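PDB 3DUW: O-methyltransferase, putative from Bacillus cereus, which probably transfers methyl groups from S-adenosylmethionine to hydroxyl groups of its substrates, and is bound here to the product S-adenosyl-L-homocysteine. Local coordinates for residues Ile74-Gly79 against Phe136-Ala141; Asn61-Gly66 against Asp121-Ile126. All blocks are in the same frame, centred on the assembly; numbering follows the deposited sequence.

Interaction 1: residues Ile74-Gly79 against Phe136-Ala141; sequences IWLARG and FIFIDA. With SAH (S-adenosyl-L-homocysteine), chain C.
L76 alone carries the helix side of this contact, and its two methyls are shared between two phenylalanine rings. CD2 of L76 lies 3.8 Å from CE1 of F136, while CD1 of L76 comes within 4.1 Å of CD2 of F138. The leucine crosses both aromatic side chains at about a right angle, approaching each ring obliquely. F136 and F138 are alternate residues of strand 136-139, which puts them on the same side of the sheet. L76 reaches them because CG stands beside its backbone N (chi1 -70°) and the fork opens toward the strand. All three residues are buried, and the contact between helix and strand is purely apolar; V54 of helix 44-57 touches L76 as well.

Where the strand ends, polarity takes over. CB of D140 sits 3.5 Å above the F138 ring, offset toward its rim, and OD2 of D140 accepts a hydrogen bond from the amino N of SAH, although the modelled separation is too short to be trusted in detail. K143 makes a salt bridge to the other carboxylate oxygen. An apolar helix-to-sheet layer running out into a cofactor site at the strand's C-terminal end is characteristic of the Rossmann-like class I methyltransferase fold.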
loop_
_atom_site.group_PDB
_atom_site.type_symbol
_atom_site.label_atom_id
_atom_site.label_comp_id
_atom_site.label_asym_id
_atom_site.label_seq_id
_atom_site.Cartn_x
_atom_site.Cartn_y
_atom_site.Cartn_z
ATOM N N ILE A 74 8.843 15.650 -0.972
ATOM C CA ILE A 74 7.996 16.360 -1.922
ATOM C C ILE A 74 6.733 15.549 -2.234
ATOM O O ILE A 74 5.629 16.097 -2.282
ATOM C CB ILE A 74 8.789 16.676 -3.208
ATOM C CG1 ILE A 74 9.833 17.752 -2.895
ATOM C CG2 ILE A 74 7.850 17.133 -4.315
ATOM C CD1 ILE A 74 10.887 17.933 -3.967
ATOM N N TRP A 75 6.886 14.242 -2.433
ATOM C CA TRP A 75 5.727 13.397 -2.698
ATOM C C TRP A 75 4.762 13.460 -1.516
ATOM O O TRP A 75 3.550 13.573 -1.698
ATOM C CB TRP A 75 6.141 11.941 -2.921
ATOM C CG TRP A 75 6.682 11.635 -4.288
ATOM C CD1 TRP A 75 7.985 11.404 -4.621
ATOM C CD2 TRP A 75 5.925 11.470 -5.495
ATOM N NE1 TRP A 75 8.086 11.097 -5.959
ATOM C CE2 TRP A 75 6.836 11.130 -6.519
ATOM C CE3 TRP A 75 4.563 11.572 -5.811
ATOM C CZ2 TRP A 75 6.432 10.892 -7.837
ATOM C CZ3 TRP A 75 4.159 11.334 -7.124
ATOM C CH2 TRP A 75 5.094 10.999 -8.118
ATOM N N LEU A 76 5.304 13.378 -0.305
ATOM C CA LEU A 76 4.485 13.428 0.902
ATOM C C LEU A 76 3.782 14.774 1.049
ATOM O O LEU A 76 2.576 14.835 1.299
ATOM C CB LEU A 76 5.350 13.168 2.139
ATOM C CG LEU A 76 5.891 11.744 2.309
ATOM C CD1 LEU A 76 6.972 11.723 3.372
ATOM C CD2 LEU A 76 4.753 10.809 2.691
ATOM N N ALA A 77 4.538 15.853 0.884
ATOM C CA ALA A 77 3.978 17.193 1.016
ATOM C C ALA A 77 2.877 17.454 -0.004
ATOM O O ALA A 77 1.896 18.137 0.290
ATOM C CB ALA A 77 5.078 18.230 0.875
ATOM N N ARG A 78 3.028 16.906 -1.203
ATOM C CA ARG A 78 2.026 17.110 -2.235
ATOM C C ARG A 78 0.720 16.383 -1.941
ATOM O O ARG A 78 -0.281 16.595 -2.627
ATOM C CB ARG A 78 2.585 16.695 -3.593
ATOM C CG ARG A 78 3.588 17.686 -4.144
ATOM C CD ARG A 78 4.177 17.217 -5.453
ATOM N NE ARG A 78 4.938 18.278 -6.099
ATOM C CZ ARG A 78 5.593 18.133 -7.245
ATOM N NH1 ARG A 78 5.582 16.967 -7.871
ATOM N NH2 ARG A 78 6.253 19.158 -7.768
ATOM N N GLY A 79 0.729 15.536 -0.917
ATOM C CA GLY A 79 -0.478 14.819 -0.546
ATOM C C GLY A 79 -1.311 15.600 0.459
ATOM O O GLY A 79 -2.450 15.229 0.754
ATOM N N PHE A 136 0.865 10.824 10.221
ATOM C CA PHE A 136 1.517 9.956 9.243
ATOM C C PHE A 136 3.020 10.048 9.490
ATOM O O PHE A 136 3.582 11.142 9.526
ATOM C CB PHE A 136 1.156 10.443 7.836
ATOM C CG PHE A 136 1.530 9.494 6.735
ATOM C CD1 PHE A 136 2.854 9.356 6.329
ATOM C CD2 PHE A 136 0.550 8.755 6.084
ATOM C CE1 PHE A 136 3.194 8.496 5.285
ATOM C CE2 PHE A 136 0.882 7.894 5.040
ATOM C CZ PHE A 136 2.207 7.765 4.641
ATOM N N ILE A 137 3.668 8.900 9.660
ATOM C CA ILE A 137 5.100 8.864 9.940
ATOM C C ILE A 137 5.829 7.929 8.976
ATOM O O ILE A 137 5.474 6.752 8.847
ATOM C CB ILE A 137 5.342 8.409 11.398
ATOM C CG1 ILE A 137 4.558 9.321 12.352
ATOM C CG2 ILE A 137 6.826 8.437 11.726
ATOM C CD1 ILE A 137 4.594 8.889 13.797
ATOM N N PHE A 138 6.841 8.464 8.298
ATOM C CA PHE A 138 7.625 7.700 7.332
ATOM C C PHE A 138 9.028 7.509 7.890
ATOM O O PHE A 138 9.768 8.477 8.072
ATOM C CB PHE A 138 7.675 8.449 5.991
ATOM C CG PHE A 138 8.418 7.718 4.900
ATOM C CD1 PHE A 138 8.217 6.357 4.687
ATOM C CD2 PHE A 138 9.297 8.400 4.063
ATOM C CE1 PHE A 138 8.883 5.686 3.654
ATOM C CE2 PHE A 138 9.963 7.739 3.031
ATOM C CZ PHE A 138 9.755 6.379 2.827
ATOM N N ILE A 139 9.375 6.261 8.185
ATOM C CA ILE A 139 10.684 5.927 8.734
ATOM C C ILE A 139 11.561 5.441 7.590
ATOM O O ILE A 139 11.364 4.341 7.064
ATOM C CB ILE A 139 10.557 4.843 9.820
ATOM C CG1 ILE A 139 9.563 5.308 10.889
ATOM C CG2 ILE A 139 11.915 4.572 10.442
ATOM C CD1 ILE A 139 9.300 4.295 11.987
ATOM N N ASP A 140 12.535 6.264 7.213
ATOM C CA ASP A 140 13.402 5.948 6.086
ATOM C C ASP A 140 14.808 6.528 6.239
ATOM O O ASP A 140 15.322 7.178 5.328
ATOM C CB ASP A 140 12.746 6.482 4.806
ATOM C CG ASP A 140 13.385 5.951 3.544
ATOM O OD1 ASP A 140 13.899 4.817 3.560
ATOM O OD2 ASP A 140 13.350 6.666 2.522
ATOM N N ALA A 141 15.429 6.277 7.387
ATOM C CA ALA A 141 16.772 6.778 7.648
ATOM C C ALA A 141 17.741 5.612 7.828
ATOM O O ALA A 141 17.838 4.743 6.960
ATOM C CB ALA A 141 16.755 7.667 8.892
HETATM N N SAH C . 13.392 8.965 2.218
HETATM C CA SAH C . 14.324 9.756 1.332
HETATM C CB SAH C . 15.696 9.170 1.356
HETATM C CG SAH C . 16.417 9.114 2.682
HETATM S SD SAH C . 17.933 8.080 2.493
HETATM C C SAH C . 13.781 9.663 -0.134
HETATM O O SAH C . 12.796 8.952 -0.356
HETATM O OXT SAH C . 14.402 10.349 -1.022
HETATM C "C5'" SAH C . 18.361 7.894 4.177
HETATM C "C4'" SAH C . 18.769 9.296 4.841
HETATM O "O4'" SAH C . 19.048 8.898 6.182
HETATM C "C3'" SAH C . 20.073 9.921 4.368
HETATM O "O3'" SAH C . 19.878 11.237 3.844
HETATM C "C2'" SAH C . 20.972 9.869 5.667
HETATM O "O2'" SAH C . 21.924 10.922 5.726
HETATM C "C1'" SAH C . 19.932 9.902 6.768
HETATM N N9 SAH C . 20.315 9.491 7.986
HETATM C C8 SAH C . 21.156 8.480 8.419
HETATM N N7 SAH C . 21.285 8.382 9.704
HETATM C C5 SAH C . 20.461 9.413 10.218
HETATM C C6 SAH C . 20.181 9.816 11.575
HETATM N N6 SAH C . 20.707 9.221 12.654
HETATM N N1 SAH C . 19.319 10.875 11.698
HETATM C C2 SAH C . 18.759 11.513 10.629
HETATM N N3 SAH C . 19.003 11.159 9.318
HETATM C C4 SAH C . 19.861 10.104 9.188
#

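Interaction 2: residues Asn61-Gly66 against Asp121-Ile126; sequences NILEIG and DSLQQI. With SAH (S-adenosyl-L-homocysteine), chain C.
Flat groups play no part where L63 and I65 meet L123 and I126: all four side chains are branched aliphatics, so methyls do the touching and there is no ring face or edge to describe across the join. Aromatic side chains come in from outside, with Y149 and W152 of helix 146-155 against L123, F134 against L63 and Y131 against I126. The setting is the Rossmann-like methyltransferase fold, in which helix 119-128 packs on one face of the parallel part of the sheet. Strand 61-65 and helix segment 121-126 run nearly antiparallel, at 160°, with their axes 11.3 Å apart at closest approach. The helix also rests on the neighbouring strand 85-90 through L89 and V87.

Alternate residues of the strand interlock with two helix residues three apart. L63, with CG anti to its backbone N (chi1 170°), spreads its fork between both helix residues. The two leucines pass each other at a slant, and CD2 of L63 comes 4.0 Å from CD2 of L123; CD1 of L63 lies 4.2 Å from CD1 of I126. L123 divides its methyls in the same manner: the other one, CD1, approaches CD1 of I65 at 4.3 Å. I65 leaves its backbone without aiming at the helix, and only the end of its side chain comes near. The four residues thus form a zigzag of methyl contacts, I126 to L63 to L123 to I65, entirely buried.

On the other side of the strand E64 is polar and firmly held, OE1 by T73 and T88 and OE2 by S72, which itself binds SAH. Beyond I65 the chain turns through G66, whose positive phi of 108° suits a residue lacking a side chain. There the carbonyl O of G66 accepts a hydrogen bond from the amino N of SAH at 3.2 Å.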
loop_
_atom_site.group_PDB
_atom_site.type_symbol
_atom_site.label_atom_id
_atom_site.label_comp_id
_atom_site.label_asym_id
_atom_site.label_seq_id
_atom_site.Cartn_x
_atom_site.Cartn_y
_atom_site.Cartn_z
ATOM N N ASN A 61 -0.428 16.323 9.522
ATOM C CA ASN A 61 0.846 16.528 10.211
ATOM C C ASN A 61 1.740 15.307 10.009
ATOM O O ASN A 61 1.586 14.285 10.677
ATOM C CB ASN A 61 0.590 16.781 11.698
ATOM C CG ASN A 61 1.798 17.349 12.407
ATOM O OD1 ASN A 61 2.557 18.127 11.834
ATOM N ND2 ASN A 61 1.971 16.980 13.671
ATOM N N ILE A 62 2.686 15.440 9.087
ATOM C CA ILE A 62 3.588 14.357 8.722
ATOM C C ILE A 62 4.985 14.464 9.307
ATOM O O ILE A 62 5.580 15.538 9.328
ATOM C CB ILE A 62 3.735 14.281 7.180
ATOM C CG1 ILE A 62 2.364 14.114 6.526
ATOM C CG2 ILE A 62 4.665 13.140 6.797
ATOM C CD1 ILE A 62 2.404 14.136 5.007
ATOM N N LEU A 63 5.504 13.331 9.769
ATOM C CA LEU A 63 6.852 13.255 10.313
ATOM C C LEU A 63 7.634 12.280 9.443
ATOM O O LEU A 63 7.205 11.144 9.244
ATOM C CB LEU A 63 6.841 12.742 11.758
ATOM C CG LEU A 63 8.213 12.398 12.352
ATOM C CD1 LEU A 63 9.065 13.658 12.453
ATOM C CD2 LEU A 63 8.038 11.769 13.728
ATOM N N GLU A 64 8.758 12.740 8.905
ATOM C CA GLU A 64 9.612 11.895 8.080
ATOM C C GLU A 64 10.986 11.809 8.721
ATOM O O GLU A 64 11.529 12.818 9.178
ATOM C CB GLU A 64 9.754 12.470 6.670
ATOM C CG GLU A 64 10.762 11.727 5.810
ATOM C CD GLU A 64 10.831 12.289 4.415
ATOM O OE1 GLU A 64 11.292 13.443 4.261
ATOM O OE2 GLU A 64 10.410 11.585 3.472
ATOM N N ILE A 65 11.537 10.601 8.777
ATOM C CA ILE A 65 12.862 10.392 9.341
ATOM C C ILE A 65 13.742 9.900 8.193
ATOM O O ILE A 65 13.586 8.778 7.713
ATOM C CB ILE A 65 12.833 9.348 10.483
ATOM C CG1 ILE A 65 11.754 9.726 11.506
ATOM C CG2 ILE A 65 14.195 9.283 11.155
ATOM C CD1 ILE A 65 11.616 8.746 12.668
ATOM N N GLY A 66 14.652 10.766 7.747
ATOM C CA GLY A 66 15.539 10.443 6.639
ATOM C C GLY A 66 15.107 11.247 5.416
ATOM O O GLY A 66 14.262 10.795 4.642
ATOM N N ASP A 121 18.073 12.992 18.448
ATOM C CA ASP A 121 18.172 14.272 19.146
ATOM C C ASP A 121 17.009 15.179 18.765
ATOM O O ASP A 121 16.405 15.824 19.618
ATOM C CB ASP A 121 19.486 14.989 18.819
ATOM C CG ASP A 121 20.689 14.306 19.426
ATOM O OD1 ASP A 121 20.608 13.902 20.607
ATOM O OD2 ASP A 121 21.719 14.181 18.732
ATOM N N SER A 122 16.700 15.225 17.472
ATOM C CA SER A 122 15.612 16.061 16.988
ATOM C C SER A 122 14.249 15.599 17.494
ATOM O O SER A 122 13.373 16.419 17.758
ATOM C CB SER A 122 15.612 16.092 15.456
ATOM O OG SER A 122 16.780 16.726 14.963
ATOM N N LEU A 123 14.065 14.289 17.626
ATOM C CA LEU A 123 12.794 13.755 18.099
ATOM C C LEU A 123 12.512 14.205 19.532
ATOM O O LEU A 123 11.371 14.508 19.884
ATOM C CB LEU A 123 12.797 12.225 17.987
ATOM C CG LEU A 123 12.720 11.731 16.533
ATOM C CD1 LEU A 123 13.142 10.281 16.435
ATOM C CD2 LEU A 123 11.305 11.919 16.012
ATOM N N GLN A 124 13.557 14.267 20.350
ATOM C CA GLN A 124 13.417 14.707 21.733
ATOM C C GLN A 124 13.038 16.184 21.745
ATOM O O GLN A 124 12.210 16.617 22.549
ATOM C CB GLN A 124 14.727 14.496 22.493
ATOM C CG GLN A 124 14.667 14.868 23.970
ATOM C CD GLN A 124 13.546 14.160 24.704
ATOM O OE1 GLN A 124 12.425 14.667 24.792
ATOM N NE2 GLN A 124 13.838 12.975 25.223
ATOM N N GLN A 125 13.642 16.952 20.841
ATOM C CA GLN A 125 13.356 18.378 20.736
ATOM C C GLN A 125 11.910 18.593 20.310
ATOM O O GLN A 125 11.219 19.467 20.833
ATOM C CB GLN A 125 14.292 19.037 19.718
ATOM C CG GLN A 125 15.748 19.078 20.143
ATOM C CD GLN A 125 16.648 19.673 19.080
ATOM O OE1 GLN A 125 16.410 20.780 18.598
ATOM N NE2 GLN A 125 17.693 18.940 18.711
ATOM N N ILE A 126 11.457 17.791 19.351
ATOM C CA ILE A 126 10.091 17.890 18.855
ATOM C C ILE A 126 9.092 17.655 19.986
ATOM O O ILE A 126 8.072 18.339 20.072
ATOM C CB ILE A 126 9.858 16.883 17.702
ATOM C CG1 ILE A 126 10.640 17.346 16.468
ATOM C CG2 ILE A 126 8.375 16.761 17.388
ATOM C CD1 ILE A 126 10.661 16.349 15.329
HETATM N N SAH C . 13.392 8.965 2.218
HETATM C CA SAH C . 14.324 9.756 1.332
HETATM C CB SAH C . 15.696 9.170 1.356
HETATM C CG SAH C . 16.417 9.114 2.682
HETATM S SD SAH C . 17.933 8.080 2.493
HETATM C C SAH C . 13.781 9.663 -0.134
HETATM O O SAH C . 12.796 8.952 -0.356
HETATM O OXT SAH C . 14.402 10.349 -1.022
HETATM C "C5'" SAH C . 18.361 7.894 4.177
HETATM C "C4'" SAH C . 18.769 9.296 4.841
HETATM O "O4'" SAH C . 19.048 8.898 6.182
HETATM C "C3'" SAH C . 20.073 9.921 4.368
HETATM O "O3'" SAH C . 19.878 11.237 3.844
HETATM C "C2'" SAH C . 20.972 9.869 5.667
HETATM O "O2'" SAH C . 21.924 10.922 5.726
HETATM C "C1'" SAH C . 19.932 9.902 6.768
HETATM N N9 SAH C . 20.315 9.491 7.986
HETATM C C8 SAH C . 21.156 8.480 8.419
HETATM N N7 SAH C . 21.285 8.382 9.704
HETATM C C5 SAH C . 20.461 9.413 10.218
HETATM C C6 SAH C . 20.181 9.816 11.575
HETATM N N6 SAH C . 20.707 9.221 12.654
HETATM N N1 SAH C . 19.319 10.875 11.698
HETATM C C2 SAH C . 18.759 11.513 10.629
HETATM N N3 SAH C . 19.003 11.159 9.318
HETATM C C4 SAH C . 19.861 10.104 9.188
#

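How the interactions relate
Interactions 1 and 2 lie about 12 Å apart, centre to centre, and clothe opposite faces of one sheet. Their segments alternate along the chain, in the order 61-66, 74-79, 121-126, 136-141, so each contact spans part of the other's sequence. Strands 61-65 and 136-139 are parallel neighbours, joined by probable hydrogen bonds from I65 N to F138 O (2.9 Å) and from D140 N to I65 O (2.8 Å). E64 also packs against L76 and F138, bringing the two interactions into direct contact. Both strands end at SAH, where G66 and D140 bind the same amino group: packing on two faces of the sheet converges on a single cofactor site.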